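Local structure of AT27789p (Drosophila melanogaster, 5UZM) at residues A[10-15]-A[54-59]. The protein probably binds RNA, including mRNA, as the Drosophila hnRNP F/H homolog Glorund, of which this chain is the second quasi-RNA recognition motif (qRRM2). Residues are numbered along the deposited sequence; the frame is centred on the assembly and turned at random. Where two conformers were deposited one is given.
Sequences VVKLRG and EAFVQF
Val11 and Leu13 pair with Val57 and Ala55 through four backbone hydrogen bonds that join strands 10-14 and 54-58 in antiparallel register. Val11 and Val57 exchange two nearly straight bonds, Val11 N to Val57 O at 2.9 Å and Val57 N to Val11 O at 3.0 Å. Leu13 N reaches Ala55 O at 2.8 Å, whereas the return bond from Ala55 N to Leu13 O is more bent, 151° at the hydrogen.

Apolar contacts flank this ladder on both faces. On the face of Leu13 and Val57, Leu13 CD1 meets Val57 CG2 at 4.0 Å, and Val11 CG2 abuts the edge of the Phe59 ring at CE2, 3.8 Å away; Thr65 of helix 62-69 and Ile83 also pack here. On the other face, with chi1 at -178°, the Lys12 side chain runs alongside Phe56, and its CG sits over one face of the ring, offset toward the rim, in a CH-pi contact, with CD near CZ, while Val10 CG1 touches the ring edge. Met91 of helix 88-94 adjoins Phe56.

Among the charged groups, Arg14 and Glu54 run alongside each other in a long salt bridge, NE to OE1 3.6 Å, the guanidinium and carboxylate planes 51° apart. Lys12 NZ instead pairs with Glu90.

Strands 10-14 and 54-58 are the two central strands of the RNA recognition motif sheet, with helix 62-69 on the face of Val11 and Val57 and helix 88-94 on that of Val10 and Phe56.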
loop_
_atom_site.group_PDB
_atom_site.type_symbol
_atom_site.label_atom_id
_atom_site.label_comp_id
_atom_site.label_asym_id
_atom_site.label_seq_id
_atom_site.Cartn_x
_atom_site.Cartn_y
_atom_site.Cartn_z
ATOM N N VAL A 10 3.042 -5.231 6.618
ATOM C CA VAL A 10 2.134 -4.939 5.513
ATOM C C VAL A 10 1.192 -3.834 5.960
ATOM O O VAL A 10 0.710 -3.840 7.090
ATOM C CB VAL A 10 1.325 -6.176 5.083
ATOM C CG1 VAL A 10 0.403 -5.827 3.894
ATOM C CG2 VAL A 10 2.264 -7.328 4.741
ATOM N N VAL A 11 0.913 -2.871 5.069
ATOM C CA VAL A 11 -0.126 -1.888 5.328
ATOM C C VAL A 11 -1.150 -1.971 4.194
ATOM O O VAL A 11 -0.851 -2.463 3.100
ATOM C CB VAL A 11 0.420 -0.454 5.442
ATOM C CG1 VAL A 11 1.522 -0.336 6.508
ATOM C CG2 VAL A 11 0.918 0.039 4.080
ATOM N N LYS A 12 -2.368 -1.506 4.465
ATOM C CA LYS A 12 -3.422 -1.366 3.475
ATOM C C LYS A 12 -3.676 0.113 3.234
ATOM O O LYS A 12 -3.738 0.891 4.185
ATOM C CB LYS A 12 -4.718 -2.048 3.975
ATOM C CG LYS A 12 -5.864 -1.987 2.972
ATOM C CD LYS A 12 -7.023 -2.865 3.465
ATOM C CE LYS A 12 -7.614 -2.363 4.771
ATOM N NZ LYS A 12 -8.743 -3.238 5.267
ATOM N N LEU A 13 -3.813 0.510 1.966
ATOM C CA LEU A 13 -4.079 1.893 1.574
ATOM C C LEU A 13 -5.505 2.025 1.068
ATOM O O LEU A 13 -6.024 1.102 0.463
ATOM C CB LEU A 13 -3.141 2.352 0.450
ATOM C CG LEU A 13 -1.650 2.121 0.644
ATOM C CD1 LEU A 13 -0.874 2.722 -0.546
ATOM C CD2 LEU A 13 -1.120 2.670 1.945
ATOM N N ARG A 14 -6.141 3.161 1.326
ATOM C CA ARG A 14 -7.460 3.473 0.799
ATOM C C ARG A 14 -7.489 4.921 0.322
ATOM O O ARG A 14 -6.769 5.793 0.849
ATOM C CB ARG A 14 -8.541 3.229 1.882
ATOM C CG ARG A 14 -9.948 3.514 1.443
ATOM C CD ARG A 14 -10.888 3.144 2.595
ATOM N NE ARG A 14 -10.606 1.794 3.088
ATOM C CZ ARG A 14 -10.948 1.344 4.289
ATOM N NH1 ARG A 14 -11.585 2.135 5.141
ATOM N NH2 ARG A 14 -10.651 0.101 4.642
ATOM N N GLY A 15 -8.243 5.174 -0.740
ATOM C CA GLY A 15 -8.398 6.513 -1.254
ATOM C C GLY A 15 -7.547 6.867 -2.448
ATOM O O GLY A 15 -7.429 8.043 -2.774
ATOM N N GLU A 54 -8.033 0.729 -3.290
ATOM C CA GLU A 54 -7.271 0.156 -2.196
ATOM C C GLU A 54 -6.015 -0.522 -2.730
ATOM O O GLU A 54 -5.944 -0.917 -3.898
ATOM C CB GLU A 54 -8.106 -0.838 -1.405
ATOM C CG GLU A 54 -9.382 -0.209 -0.791
ATOM C CD GLU A 54 -10.353 -1.249 -0.202
ATOM O OE1 GLU A 54 -10.744 -1.087 0.979
ATOM O OE2 GLU A 54 -10.724 -2.223 -0.923
ATOM N N ALA A 55 -5.016 -0.659 -1.860
ATOM C CA ALA A 55 -3.792 -1.359 -2.239
ATOM C C ALA A 55 -3.180 -1.945 -0.986
ATOM O O ALA A 55 -3.507 -1.526 0.113
ATOM C CB ALA A 55 -2.780 -0.439 -2.920
ATOM N N PHE A 56 -2.252 -2.887 -1.160
ATOM C CA PHE A 56 -1.458 -3.402 -0.048
ATOM C C PHE A 56 0.001 -3.147 -0.375
ATOM O O PHE A 56 0.387 -3.237 -1.542
ATOM C CB PHE A 56 -1.659 -4.892 0.167
ATOM C CG PHE A 56 -2.984 -5.234 0.753
ATOM C CD1 PHE A 56 -4.073 -5.375 -0.067
ATOM C CD2 PHE A 56 -3.141 -5.374 2.117
ATOM C CE1 PHE A 56 -5.325 -5.686 0.462
ATOM C CE2 PHE A 56 -4.390 -5.666 2.643
ATOM C CZ PHE A 56 -5.462 -5.836 1.824
ATOM N N VAL A 57 0.798 -2.794 0.626
ATOM C CA VAL A 57 2.230 -2.562 0.442
ATOM C C VAL A 57 2.968 -3.344 1.522
ATOM O O VAL A 57 2.613 -3.262 2.702
ATOM C CB VAL A 57 2.576 -1.054 0.493
ATOM C CG1 VAL A 57 4.093 -0.835 0.359
ATOM C CG2 VAL A 57 1.789 -0.298 -0.614
ATOM N N GLN A 58 3.977 -4.098 1.103
ATOM C CA GLN A 58 4.800 -4.937 1.969
ATOM C C GLN A 58 6.169 -4.298 2.120
ATOM O O GLN A 58 6.812 -4.027 1.109
ATOM C CB GLN A 58 5.005 -6.314 1.350
ATOM C CG GLN A 58 3.783 -7.091 1.148
ATOM C CD GLN A 58 4.083 -8.557 0.916
ATOM O OE1 GLN A 58 3.504 -9.197 0.038
ATOM N NE2 GLN A 58 5.005 -9.096 1.705
ATOM N N PHE A 59 6.628 -4.134 3.360
ATOM C CA PHE A 59 7.936 -3.565 3.666
ATOM C C PHE A 59 8.908 -4.633 4.159
ATOM O O PHE A 59 8.528 -5.742 4.530
ATOM C CB PHE A 59 7.803 -2.468 4.721
ATOM C CG PHE A 59 6.923 -1.328 4.283
ATOM C CD1 PHE A 59 7.449 -0.310 3.486
ATOM C CD2 PHE A 59 5.587 -1.284 4.629
ATOM C CE1 PHE A 59 6.631 0.728 3.048
ATOM C CE2 PHE A 59 4.754 -0.224 4.195
ATOM C CZ PHE A 59 5.285 0.767 3.390
#